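Local coordinates for protein DNA fragmentation factor subunit beta (PDB 1V0D) that cuts chromosomal DNA during apoptosis, acting as the caspase-activated nuclease that drives DNA fragmentation and chromatin condensation, at residues P142-G147 against S156-Y161. Sequence-based numbering, arbitrary orientation.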
loop_
_atom_site.group_PDB
_atom_site.type_symbol
_atom_site.label_atom_id
_atom_site.label_comp_id
_atom_site.label_asym_id
_atom_site.label_seq_id
_atom_site.Cartn_x
_atom_site.Cartn_y
_atom_site.Cartn_z
ATOM N N PRO A 142 8.080 15.867 -16.576
ATOM C CA PRO A 142 7.075 14.922 -17.071
ATOM C C PRO A 142 7.200 13.506 -16.502
ATOM O O PRO A 142 6.212 12.775 -16.415
ATOM C CB PRO A 142 7.286 14.970 -18.579
ATOM C CG PRO A 142 8.771 15.171 -18.684
ATOM C CD PRO A 142 9.012 16.246 -17.655
ATOM N N SER A 143 8.415 13.129 -16.113
ATOM C CA SER A 143 8.655 11.804 -15.561
ATOM C C SER A 143 7.668 11.509 -14.424
ATOM O O SER A 143 7.025 10.453 -14.386
ATOM C CB SER A 143 10.089 11.716 -15.057
ATOM O OG SER A 143 10.500 10.363 -14.960
ATOM N N TRP A 144 7.562 12.460 -13.500
ATOM C CA TRP A 144 6.653 12.371 -12.366
ATOM C C TRP A 144 5.260 11.944 -12.837
ATOM O O TRP A 144 4.690 10.990 -12.312
ATOM C CB TRP A 144 6.540 13.745 -11.693
ATOM C CG TRP A 144 5.929 13.761 -10.304
ATOM C CD1 TRP A 144 6.589 13.591 -9.111
ATOM C CD2 TRP A 144 4.553 14.010 -9.966
ATOM N NE1 TRP A 144 5.711 13.728 -8.059
ATOM C CE2 TRP A 144 4.456 13.984 -8.552
ATOM C CE3 TRP A 144 3.390 14.253 -10.720
ATOM C CZ2 TRP A 144 3.249 14.194 -7.878
ATOM C CZ3 TRP A 144 2.182 14.461 -10.045
ATOM C CH2 TRP A 144 2.125 14.429 -8.640
ATOM N N PHE A 145 4.727 12.643 -13.840
ATOM C CA PHE A 145 3.381 12.375 -14.352
ATOM C C PHE A 145 3.101 11.099 -15.139
ATOM O O PHE A 145 1.981 10.914 -15.624
ATOM C CB PHE A 145 2.903 13.555 -15.199
ATOM C CG PHE A 145 2.848 14.856 -14.453
ATOM C CD1 PHE A 145 4.020 15.520 -14.097
ATOM C CD2 PHE A 145 1.623 15.421 -14.109
ATOM C CE1 PHE A 145 3.971 16.728 -13.412
ATOM C CE2 PHE A 145 1.562 16.629 -13.423
ATOM C CZ PHE A 145 2.737 17.284 -13.073
ATOM N N GLU A 146 4.084 10.217 -15.276
ATOM C CA GLU A 146 3.863 8.979 -16.028
ATOM C C GLU A 146 2.692 8.138 -15.537
ATOM O O GLU A 146 2.727 7.581 -14.439
ATOM C CB GLU A 146 5.112 8.104 -16.009
ATOM C CG GLU A 146 6.223 8.576 -16.918
ATOM C CD GLU A 146 7.455 7.697 -16.800
ATOM O OE1 GLU A 146 7.316 6.461 -16.991
ATOM O OE2 GLU A 146 8.552 8.244 -16.515
ATOM N N GLY A 147 1.655 8.038 -16.355
ATOM C CA GLY A 147 0.521 7.224 -15.973
ATOM C C GLY A 147 -0.696 8.009 -15.557
ATOM O O GLY A 147 -1.791 7.454 -15.414
ATOM N N SER A 156 0.814 19.856 -7.640
ATOM C CA SER A 156 -0.092 20.212 -6.549
ATOM C C SER A 156 -1.498 19.836 -6.958
ATOM O O SER A 156 -2.261 19.281 -6.172
ATOM C CB SER A 156 -0.053 21.717 -6.265
ATOM O OG SER A 156 1.162 22.097 -5.645
ATOM N N GLY A 157 -1.824 20.142 -8.206
ATOM C CA GLY A 157 -3.147 19.859 -8.718
ATOM C C GLY A 157 -3.525 18.407 -8.628
ATOM O O GLY A 157 -4.640 18.079 -8.243
ATOM N N TYR A 158 -2.604 17.524 -8.985
ATOM C CA TYR A 158 -2.911 16.109 -8.931
ATOM C C TYR A 158 -3.097 15.673 -7.485
ATOM O O TYR A 158 -4.101 15.039 -7.155
ATOM C CB TYR A 158 -1.806 15.276 -9.581
ATOM C CG TYR A 158 -2.022 13.794 -9.381
ATOM C CD1 TYR A 158 -3.083 13.129 -10.001
ATOM C CD2 TYR A 158 -1.212 13.066 -8.507
ATOM C CE1 TYR A 158 -3.332 11.772 -9.745
ATOM C CE2 TYR A 158 -1.454 11.713 -8.249
ATOM C CZ TYR A 158 -2.510 11.078 -8.867
ATOM O OH TYR A 158 -2.737 9.757 -8.598
ATOM N N LEU A 159 -2.134 16.012 -6.627
ATOM C CA LEU A 159 -2.209 15.651 -5.213
ATOM C C LEU A 159 -3.469 16.211 -4.549
ATOM O O LEU A 159 -4.055 15.585 -3.667
ATOM C CB LEU A 159 -0.954 16.133 -4.490
ATOM C CG LEU A 159 0.024 15.021 -4.097
ATOM C CD1 LEU A 159 0.090 13.942 -5.162
ATOM C CD2 LEU A 159 1.392 15.618 -3.879
ATOM N N ARG A 160 -3.891 17.391 -4.985
ATOM C CA ARG A 160 -5.098 18.000 -4.452
ATOM C C ARG A 160 -6.245 17.055 -4.800
ATOM O O ARG A 160 -7.027 16.651 -3.936
ATOM C CB ARG A 160 -5.320 19.365 -5.102
ATOM C CG ARG A 160 -6.384 20.211 -4.446
ATOM C CD ARG A 160 -6.425 21.575 -5.097
ATOM N NE ARG A 160 -5.075 22.098 -5.295
ATOM C CZ ARG A 160 -4.734 22.943 -6.269
ATOM N NH1 ARG A 160 -5.650 23.366 -7.138
ATOM N NH2 ARG A 160 -3.475 23.353 -6.387
ATOM N N TYR A 161 -6.327 16.705 -6.078
ATOM C CA TYR A 161 -7.348 15.793 -6.591
ATOM C C TYR A 161 -7.325 14.470 -5.816
ATOM O O TYR A 161 -8.358 13.924 -5.441
ATOM C CB TYR A 161 -7.084 15.498 -8.079
ATOM C CG TYR A 161 -7.887 14.339 -8.617
ATOM C CD1 TYR A 161 -9.195 14.523 -9.062
ATOM C CD2 TYR A 161 -7.355 13.044 -8.627
ATOM C CE1 TYR A 161 -9.971 13.441 -9.504
ATOM C CE2 TYR A 161 -8.119 11.949 -9.065
ATOM C CZ TYR A 161 -9.429 12.154 -9.503
ATOM O OH TYR A 161 -10.194 11.088 -9.945
#
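The far corner of the W144 indole, CH2 of its six-membered ring, reaches Y158 and L159 near the start of helix 155-175, joining it to the loop that follows helix 116-129. W144 CH2 lies 3.6 Å from Y158 CD2; the ring planes stand at 81°, meeting obliquely. Near the indole plane, L159 CD1 closes the edge, 4.1 Å from W144 CH2. Tryptophan suits the place because, with CG anti to the backbone N (chi1 -165°), its long flat side chain spans the distance between loop and helix. Within the loop, the indole edge rests on a face of the F145 ring, with W144 CE3 3.6 Å above its centre. The buried N-H is spent on the carbonyl of P246, while K155 and R253 make cation-pi contacts with the indole. Cutting the indole back to an alanine here is likely to open a gap beside Y158 and L159 and leave the P246 carbonyl without this donor.

On the loose side, in the type I turn from S143 to E146, these two residues are exposed and do not touch 156-161; S143 OG donates to E146 OE2 (3.3 Å). Being wholly apolar, the meeting with the helix probably rests on shape and burial.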